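Local coordinates for actin-related protein 8 (Homo sapiens, PDB 4FO0) that binds ATP with low ATPase activity and serves as an actin-fold subunit of the INO80 chromatin remodeling complex, at residues A[17-22]-A[553-558]; A[198-203]-A[569-574]. All coordinates share one frame; numbering follows the deposited sequence.

Contact 1: A[17-22]-A[553-558]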
ATOM      1  N   ILE A  17       7.217  21.454  10.500  1.00 38.09           N
ATOM      2  CA  ILE A  17       6.343  20.345  10.789  1.00 42.92           C
ATOM      3  C   ILE A  17       6.643  19.184   9.851  1.00 39.49           C
ATOM      4  O   ILE A  17       6.510  19.314   8.631  1.00 41.78           O
ATOM      5  CB  ILE A  17       4.902  20.790  10.676  1.00 48.47           C
ATOM      6  CG1 ILE A  17       4.617  21.802  11.793  1.00 35.80           C
ATOM      7  CG2 ILE A  17       3.979  19.583  10.727  1.00 36.02           C
ATOM      8  CD1 ILE A  17       3.287  22.482  11.676  1.00 42.38           C
ATOM      9  N   ILE A  18       7.090  18.064  10.417  1.00 39.91           N
ATOM     10  CA  ILE A  18       7.341  16.858   9.619  1.00 35.86           C
ATOM     11  C   ILE A  18       6.091  15.987   9.522  1.00 35.91           C
ATOM     12  O   ILE A  18       5.491  15.630  10.542  1.00 36.51           O
ATOM     13  CB  ILE A  18       8.451  15.989  10.199  1.00 38.80           C
ATOM     14  CG1 ILE A  18       9.772  16.753  10.262  1.00 37.72           C
ATOM     15  CG2 ILE A  18       8.628  14.756   9.341  1.00 31.84           C
ATOM     16  CD1 ILE A  18      10.263  17.176   8.925  1.00 42.83           C
ATOM     17  N   VAL A  19       5.686  15.664   8.296  1.00 30.69           N
ATOM     18  CA  VAL A  19       4.520  14.809   8.091  1.00 36.61           C
ATOM     19  C   VAL A  19       4.949  13.386   7.747  1.00 37.74           C
ATOM     20  O   VAL A  19       5.714  13.163   6.801  1.00 33.91           O
ATOM     21  CB  VAL A  19       3.579  15.379   7.022  1.00 36.83           C
ATOM     22  CG1 VAL A  19       2.427  14.423   6.745  1.00 25.72           C
ATOM     23  CG2 VAL A  19       3.050  16.732   7.476  1.00 41.07           C
ATOM     24  N   ILE A  20       4.468  12.430   8.537  1.00 35.55           N
ATOM     25  CA  ILE A  20       4.917  11.044   8.412  1.00 35.35           C
ATOM     26  C   ILE A  20       3.796  10.060   8.102  1.00 36.78           C
ATOM     27  O   ILE A  20       2.866   9.867   8.898  1.00 35.65           O
ATOM     28  CB  ILE A  20       5.641  10.586   9.668  1.00 34.12           C
ATOM     29  CG1 ILE A  20       6.715  11.607  10.041  1.00 39.58           C
ATOM     30  CG2 ILE A  20       6.239   9.187   9.459  1.00 29.93           C
ATOM     31  CD1 ILE A  20       7.406  11.316  11.357  1.00 41.61           C
ATOM     32  N   HIS A  21       3.892   9.437   6.934  1.00 30.95           N
ATOM     33  CA  HIS A  21       2.908   8.447   6.531  1.00 30.18           C
ATOM     34  C   HIS A  21       3.584   7.115   6.268  1.00 37.31           C
ATOM     35  O   HIS A  21       4.099   6.869   5.174  1.00 34.85           O
ATOM     36  CB  HIS A  21       2.189   8.886   5.271  1.00 24.09           C
ATOM     37  CG  HIS A  21       1.014   8.033   4.935  1.00 33.99           C
ATOM     38  ND1 HIS A  21       0.367   8.099   3.716  1.00 30.83           N
ATOM     39  CD2 HIS A  21       0.363   7.089   5.657  1.00 35.08           C
ATOM     40  CE1 HIS A  21      -0.634   7.237   3.709  1.00 38.74           C
ATOM     41  NE2 HIS A  21      -0.657   6.608   4.872  1.00 45.76           N
ATOM     42  N   PRO A  22       3.581   6.247   7.275  1.00 35.74           N
ATOM     43  CA  PRO A  22       4.170   4.905   7.184  1.00 34.16           C
ATOM     44  C   PRO A  22       3.307   3.999   6.307  1.00 37.69           C
ATOM     45  O   PRO A  22       2.108   4.219   6.189  1.00 31.29           O
ATOM     46  CB  PRO A  22       4.125   4.406   8.629  1.00 36.17           C
ATOM     47  CG  PRO A  22       3.675   5.592   9.469  1.00 33.49           C
ATOM     48  CD  PRO A  22       2.907   6.476   8.560  1.00 36.29           C
ATOM     49  N   ILE A 553      -2.052  11.332  -1.810  1.00 29.46           N
ATOM     50  CA  ILE A 553      -3.211  12.078  -1.345  1.00 30.95           C
ATOM     51  C   ILE A 553      -3.258  12.204   0.185  1.00 44.98           C
ATOM     52  O   ILE A 553      -3.483  13.297   0.723  1.00 38.04           O
ATOM     53  CB  ILE A 553      -4.537  11.458  -1.842  1.00 42.02           C
ATOM     54  CG1 ILE A 553      -4.475  11.191  -3.344  1.00 41.63           C
ATOM     55  CG2 ILE A 553      -5.705  12.373  -1.519  1.00 33.12           C
ATOM     56  CD1 ILE A 553      -3.961  12.359  -4.128  1.00 61.31           C
ATOM     57  N   ALA A 554      -3.056  11.093   0.884  1.00 32.03           N
ATOM     58  CA  ALA A 554      -3.173  11.114   2.331  1.00 31.61           C
ATOM     59  C   ALA A 554      -2.031  11.921   2.945  1.00 44.30           C
ATOM     60  O   ALA A 554      -2.239  12.772   3.826  1.00 34.20           O
ATOM     61  CB  ALA A 554      -3.200   9.721   2.878  1.00 29.85           C
ATOM     62  N   TRP A 555      -0.819  11.663   2.477  1.00 37.50           N
ATOM     63  CA  TRP A 555       0.300  12.434   2.967  1.00 34.46           C
ATOM     64  C   TRP A 555       0.027  13.932   2.735  1.00 39.92           C
ATOM     65  O   TRP A 555       0.196  14.747   3.634  1.00 39.68           O
ATOM     66  CB  TRP A 555       1.629  11.997   2.328  1.00 34.25           C
ATOM     67  CG  TRP A 555       2.759  12.784   2.891  1.00 43.58           C
ATOM     68  CD1 TRP A 555       3.529  12.462   3.981  1.00 38.83           C
ATOM     69  CD2 TRP A 555       3.203  14.069   2.449  1.00 36.42           C
ATOM     70  NE1 TRP A 555       4.437  13.463   4.226  1.00 45.11           N
ATOM     71  CE2 TRP A 555       4.255  14.463   3.302  1.00 45.92           C
ATOM     72  CE3 TRP A 555       2.817  14.926   1.412  1.00 46.65           C
ATOM     73  CZ2 TRP A 555       4.931  15.670   3.138  1.00 50.44           C
ATOM     74  CZ3 TRP A 555       3.482  16.124   1.257  1.00 39.07           C
ATOM     75  CH2 TRP A 555       4.528  16.487   2.111  1.00 52.57           C
ATOM     76  N   LYS A 556      -0.418  14.298   1.538  1.00 40.73           N
ATOM     77  CA  LYS A 556      -0.701  15.703   1.265  1.00 35.73           C
ATOM     78  C   LYS A 556      -1.758  16.248   2.217  1.00 45.17           C
ATOM     79  O   LYS A 556      -1.641  17.370   2.715  1.00 44.37           O
ATOM     80  CB  LYS A 556      -1.085  15.912  -0.196  1.00 27.98           C
ATOM     81  CG  LYS A 556       0.146  15.991  -1.073  1.00 38.17           C
ATOM     82  CD  LYS A 556      -0.135  16.121  -2.575  1.00 42.08           C
ATOM     83  CE  LYS A 556       1.181  16.462  -3.299  1.00 56.93           C
ATOM     84  NZ  LYS A 556       1.077  16.649  -4.768  1.00 66.53           N
ATOM     85  N   GLY A 557      -2.774  15.441   2.487  1.00 31.70           N
ATOM     86  CA  GLY A 557      -3.762  15.796   3.480  1.00 34.53           C
ATOM     87  C   GLY A 557      -3.172  16.057   4.855  1.00 34.50           C
ATOM     88  O   GLY A 557      -3.667  16.891   5.604  1.00 37.50           O
ATOM     89  N   GLY A 558      -2.120  15.325   5.199  1.00 41.48           N
ATOM     90  CA  GLY A 558      -1.458  15.509   6.478  1.00 36.88           C
ATOM     91  C   GLY A 558      -0.835  16.889   6.573  1.00 43.70           C
ATOM     92  O   GLY A 558      -0.979  17.588   7.580  1.00 46.32           O
TER
HETATM   93  O   HOH W   1      -0.007   9.134   1.223  1.00 39.10           O
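One water is gripped by H21 and W555 together. H21 ND1 meets it at 2.7 Å, with the water in the plane of the imidazole, and the backbone N of W555 donates to it over 2.9 Å. This amide belongs to the first turn of its helix, where N-H groups commonly lack a partner within the helix. The other imidazole nitrogen, NE2, is hydrogen-bonded to E235, so both ring nitrogens are engaged and the ring's rotation is fixed. Its CE1 also packs on A554 CB, 3.7 Å away.

A direct bond lies beside the bridge: W555 NE1 donates to V19 O at 2.9 Å, bent to 153° at the hydrogen. The oxygen sits close to the indole plane, yet the donor stands well above the plane of the carbonyl. Trans to its backbone N (chi1 176°), V19 CG1 is carried over the indole face, 3.7 Å from the centroid of the five-membered ring, in a CH-pi contact. V19 CG2 rests against the bare backbone of G558. A leucine in place of W555 would probably leave V19 O without this donor and V19 CG1 without the flat ring face it packs on.

P37 also touches W555, while at the C-terminal end of the strand the side chain of H21 comes to about 4 Å from the bound magnesium ion. Strand 17-21 and the helical turns 553-558 run nearly antiparallel, at 152°. These turns begin helix 553-563, which packs on the actin-fold sheet in which strand 17-21 lies between strands 26-31 and 200-205.

Contact 2: A[198-203]-A[569-574]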
ATOM      1  N   TYR A 198      13.212  21.581  17.473  1.00 30.61           N
ATOM      2  CA  TYR A 198      12.555  22.728  16.852  1.00 46.57           C
ATOM      3  C   TYR A 198      11.435  22.295  15.922  1.00 46.69           C
ATOM      4  O   TYR A 198      10.778  23.133  15.308  1.00 56.18           O
ATOM      5  CB  TYR A 198      13.549  23.570  16.052  1.00 56.12           C
ATOM      6  CG  TYR A 198      14.822  23.911  16.793  1.00 68.07           C
ATOM      7  CD1 TYR A 198      14.786  24.396  18.096  1.00 69.08           C
ATOM      8  CD2 TYR A 198      16.064  23.737  16.191  1.00 72.31           C
ATOM      9  CE1 TYR A 198      15.961  24.709  18.779  1.00 72.74           C
ATOM     10  CE2 TYR A 198      17.241  24.048  16.864  1.00 71.86           C
ATOM     11  CZ  TYR A 198      17.184  24.534  18.156  1.00 77.58           C
ATOM     12  OH  TYR A 198      18.352  24.835  18.827  1.00 86.44           O
ATOM     13  N   TYR A 199      11.215  20.988  15.807  1.00 49.03           N
ATOM     14  CA  TYR A 199      10.177  20.480  14.915  1.00 34.47           C
ATOM     15  C   TYR A 199       9.004  19.848  15.638  1.00 40.53           C
ATOM     16  O   TYR A 199       9.116  19.384  16.773  1.00 50.40           O
ATOM     17  CB  TYR A 199      10.750  19.464  13.936  1.00 36.00           C
ATOM     18  CG  TYR A 199      11.624  20.080  12.890  1.00 40.52           C
ATOM     19  CD1 TYR A 199      11.138  20.335  11.613  1.00 35.06           C
ATOM     20  CD2 TYR A 199      12.936  20.418  13.176  1.00 31.26           C
ATOM     21  CE1 TYR A 199      11.950  20.901  10.641  1.00 39.60           C
ATOM     22  CE2 TYR A 199      13.747  20.987  12.222  1.00 32.31           C
ATOM     23  CZ  TYR A 199      13.262  21.233  10.953  1.00 49.01           C
ATOM     24  OH  TYR A 199      14.098  21.808  10.000  1.00 42.05           O
ATOM     25  N   ARG A 200       7.876  19.838  14.946  1.00 32.93           N
ATOM     26  CA  ARG A 200       6.713  19.089  15.351  1.00 43.80           C
ATOM     27  C   ARG A 200       6.399  18.066  14.275  1.00 45.10           C
ATOM     28  O   ARG A 200       6.888  18.153  13.143  1.00 39.61           O
ATOM     29  CB  ARG A 200       5.518  20.011  15.555  1.00 37.80           C
ATOM     30  CG  ARG A 200       5.535  20.697  16.895  1.00 39.56           C
ATOM     31  CD  ARG A 200       4.418  21.711  16.982  1.00 46.26           C
ATOM     32  NE  ARG A 200       4.529  22.684  15.904  1.00 49.89           N
ATOM     33  CZ  ARG A 200       3.650  23.652  15.685  1.00 45.89           C
ATOM     34  NH1 ARG A 200       2.598  23.774  16.481  1.00 46.05           N
ATOM     35  NH2 ARG A 200       3.827  24.491  14.674  1.00 44.29           N
ATOM     36  N   CYS A 201       5.556  17.109  14.634  1.00 35.50           N
ATOM     37  CA  CYS A 201       5.274  15.973  13.778  1.00 31.30           C
ATOM     38  C   CYS A 201       3.784  15.700  13.575  1.00 33.22           C
ATOM     39  O   CYS A 201       2.997  15.687  14.519  1.00 37.76           O
ATOM     40  CB  CYS A 201       5.929  14.733  14.377  1.00 46.76           C
ATOM     41  SG  CYS A 201       5.498  13.221  13.521  1.00 49.40           S
ATOM     42  N   ILE A 202       3.398  15.469  12.333  1.00 34.13           N
ATOM     43  CA  ILE A 202       2.087  14.913  12.070  1.00 29.86           C
ATOM     44  C   ILE A 202       2.235  13.449  11.676  1.00 37.51           C
ATOM     45  O   ILE A 202       2.831  13.131  10.644  1.00 32.79           O
ATOM     46  CB  ILE A 202       1.404  15.650  10.941  1.00 38.86           C
ATOM     47  CG1 ILE A 202       1.334  17.154  11.271  1.00 38.82           C
ATOM     48  CG2 ILE A 202       0.053  15.002  10.664  1.00 28.01           C
ATOM     49  CD1 ILE A 202      -0.067  17.703  11.403  1.00 34.85           C
ATOM     50  N   LEU A 203       1.701  12.566  12.513  1.00 33.92           N
ATOM     51  CA  LEU A 203       1.743  11.133  12.268  1.00 29.04           C
ATOM     52  C   LEU A 203       0.408  10.585  11.762  1.00 39.91           C
ATOM     53  O   LEU A 203      -0.606  10.626  12.466  1.00 42.26           O
ATOM     54  CB  LEU A 203       2.139  10.383  13.541  1.00 32.39           C
ATOM     55  CG  LEU A 203       2.186   8.845  13.441  1.00 39.13           C
ATOM     56  CD1 LEU A 203       3.164   8.382  12.364  1.00 27.35           C
ATOM     57  CD2 LEU A 203       2.555   8.206  14.765  1.00 37.10           C
ATOM     58  N   GLU A 569      -5.182  23.163  18.619  1.00 41.74           N
ATOM     59  CA  GLU A 569      -5.572  22.511  19.861  1.00 42.85           C
ATOM     60  C   GLU A 569      -5.275  21.008  19.900  1.00 58.54           C
ATOM     61  O   GLU A 569      -5.560  20.345  20.894  1.00 56.96           O
ATOM     62  CB  GLU A 569      -7.060  22.742  20.117  1.00 48.63           C
ATOM     63  CG  GLU A 569      -7.457  24.206  20.205  1.00 86.20           C
ATOM     64  CD  GLU A 569      -8.414  24.616  19.091  1.00119.45           C
ATOM     65  OE1 GLU A 569      -7.936  25.016  18.001  1.00102.12           O
ATOM     66  OE2 GLU A 569      -9.646  24.535  19.304  1.00110.36           O
ATOM     67  N   LEU A 570      -4.706  20.463  18.830  1.00 52.35           N
ATOM     68  CA  LEU A 570      -4.467  19.024  18.774  1.00 46.62           C
ATOM     69  C   LEU A 570      -3.089  18.624  19.280  1.00 43.51           C
ATOM     70  O   LEU A 570      -2.920  17.525  19.789  1.00 46.79           O
ATOM     71  CB  LEU A 570      -4.680  18.486  17.357  1.00 46.76           C
ATOM     72  CG  LEU A 570      -6.082  18.669  16.760  1.00 53.02           C
ATOM     73  CD1 LEU A 570      -6.167  18.105  15.343  1.00 40.94           C
ATOM     74  CD2 LEU A 570      -7.139  18.042  17.648  1.00 33.59           C
ATOM     75  N   TRP A 571      -2.113  19.521  19.160  1.00 45.51           N
ATOM     76  CA  TRP A 571      -0.726  19.194  19.507  1.00 42.44           C
ATOM     77  C   TRP A 571      -0.562  18.612  20.898  1.00 40.39           C
ATOM     78  O   TRP A 571      -1.086  19.141  21.875  1.00 56.10           O
ATOM     79  CB  TRP A 571       0.193  20.406  19.338  1.00 38.88           C
ATOM     80  CG  TRP A 571       0.204  20.919  17.946  1.00 47.49           C
ATOM     81  CD1 TRP A 571      -0.424  22.029  17.481  1.00 35.37           C
ATOM     82  CD2 TRP A 571       0.849  20.319  16.815  1.00 53.28           C
ATOM     83  NE1 TRP A 571      -0.200  22.173  16.131  1.00 34.14           N
ATOM     84  CE2 TRP A 571       0.580  21.136  15.698  1.00 47.88           C
ATOM     85  CE3 TRP A 571       1.627  19.175  16.640  1.00 41.65           C
ATOM     86  CZ2 TRP A 571       1.060  20.842  14.422  1.00 35.82           C
ATOM     87  CZ3 TRP A 571       2.108  18.888  15.375  1.00 41.66           C
ATOM     88  CH2 TRP A 571       1.819  19.714  14.283  1.00 43.46           C
ATOM     89  N   ILE A 572       0.169  17.511  20.976  1.00 44.70           N
ATOM     90  CA  ILE A 572       0.565  16.966  22.257  1.00 37.02           C
ATOM     91  C   ILE A 572       2.050  17.184  22.376  1.00 42.58           C
ATOM     92  O   ILE A 572       2.805  16.797  21.486  1.00 53.32           O
ATOM     93  CB  ILE A 572       0.269  15.471  22.352  1.00 34.75           C
ATOM     94  CG1 ILE A 572      -1.238  15.218  22.252  1.00 42.64           C
ATOM     95  CG2 ILE A 572       0.829  14.909  23.645  1.00 33.51           C
ATOM     96  CD1 ILE A 572      -1.609  13.748  22.229  1.00 45.91           C
ATOM     97  N   TYR A 573       2.471  17.807  23.472  1.00 44.88           N
ATOM     98  CA  TYR A 573       3.866  18.193  23.637  1.00 39.01           C
ATOM     99  C   TYR A 573       4.617  17.260  24.555  1.00 44.73           C
ATOM    100  O   TYR A 573       4.019  16.551  25.366  1.00 51.94           O
ATOM    101  CB  TYR A 573       3.971  19.651  24.110  1.00 39.06           C
ATOM    102  CG  TYR A 573       3.475  20.627  23.063  1.00 45.86           C
ATOM    103  CD1 TYR A 573       4.318  21.058  22.039  1.00 46.78           C
ATOM    104  CD2 TYR A 573       2.152  21.083  23.069  1.00 40.21           C
ATOM    105  CE1 TYR A 573       3.868  21.938  21.051  1.00 49.22           C
ATOM    106  CE2 TYR A 573       1.690  21.965  22.085  1.00 44.16           C
ATOM    107  CZ  TYR A 573       2.558  22.390  21.081  1.00 52.98           C
ATOM    108  OH  TYR A 573       2.127  23.258  20.100  1.00 59.20           O
ATOM    109  N   GLN A 574       5.938  17.268  24.410  1.00 46.14           N
ATOM    110  CA  GLN A 574       6.806  16.366  25.155  1.00 37.32           C
ATOM    111  C   GLN A 574       6.485  16.238  26.633  1.00 53.48           C
ATOM    112  O   GLN A 574       6.366  15.124  27.151  1.00 60.22           O
ATOM    113  CB  GLN A 574       8.251  16.799  25.022  1.00 44.03           C
ATOM    114  CG  GLN A 574       8.902  16.445  23.726  1.00 52.17           C
ATOM    115  CD  GLN A 574      10.405  16.329  23.886  1.00 50.61           C
ATOM    116  OE1 GLN A 574      10.892  15.842  24.908  1.00 60.88           O
ATOM    117  NE2 GLN A 574      11.150  16.785  22.884  1.00 59.67           N
TER
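R200 meets W571 first, and along almost its whole length. Its CB is 3.6 Å from W571 CZ3, and CD lies over the six-membered ring, 3.8 Å from the centroid. The bend about CG-CD (chi3 -57°) keeps the chain along the indole and lays the guanidinium on the face that CD already covers, its plane tilted 30° from the ring. NH1 sits over that face, offset toward the rim, 3.2 Å from W571 NE1; both nitrogens are donors, so no hydrogen bond joins them. Y573 approaches the same arginine obliquely, its OH 3.7 Å from NH1.

At C201 the backbone takes over. Its carbonyl O lies at the indole edge, near the ring plane and 3.4 Å from W571 CZ3, while its CB leads away from the tryptophan and the side chain touches I20 and I221. I202 comes next, crossing the indole at about a right angle and setting CG1 4.0 Å from W571 CH2. I17 and V231 also touch the tryptophan, whose carbonyl O is hydrogen-bonded to R588.

Strand 229-234 pairs with both 200-205 and 572-573, so W571 spans a neighbouring strand to meet residues 200-202. The chemistry is that of a cation-pi stack with an apolar flank: the arginine's methylenes cover the benzene part, its charge sits over the indole, and I202 touches the outer carbon CH2. With no hydrogen bond across the two segments, the join probably depends on shape and on the attraction of a positive group for the ring's electrons.

Overall arrangement
Both contacts hold the same sheet, since strands 17-21 and 200-205 are parallel neighbours in it; backbone bonds from I18 N to R200 O and from I20 N to I202 O tie them directly. Each rests on a tryptophan from the C-terminal part of the chain, used differently. Contact 1 is wholly buried, near the magnesium and ATP, and its indole works as an N-H donor beside a water bridge. Contact 2 lies farther out, about 26 Å from the chain's centre against 14 Å, with R200 and Y573 partly exposed; there the indole offers its face to a cation. Helix 553-563 and strand 572-573 follow each other in the chain.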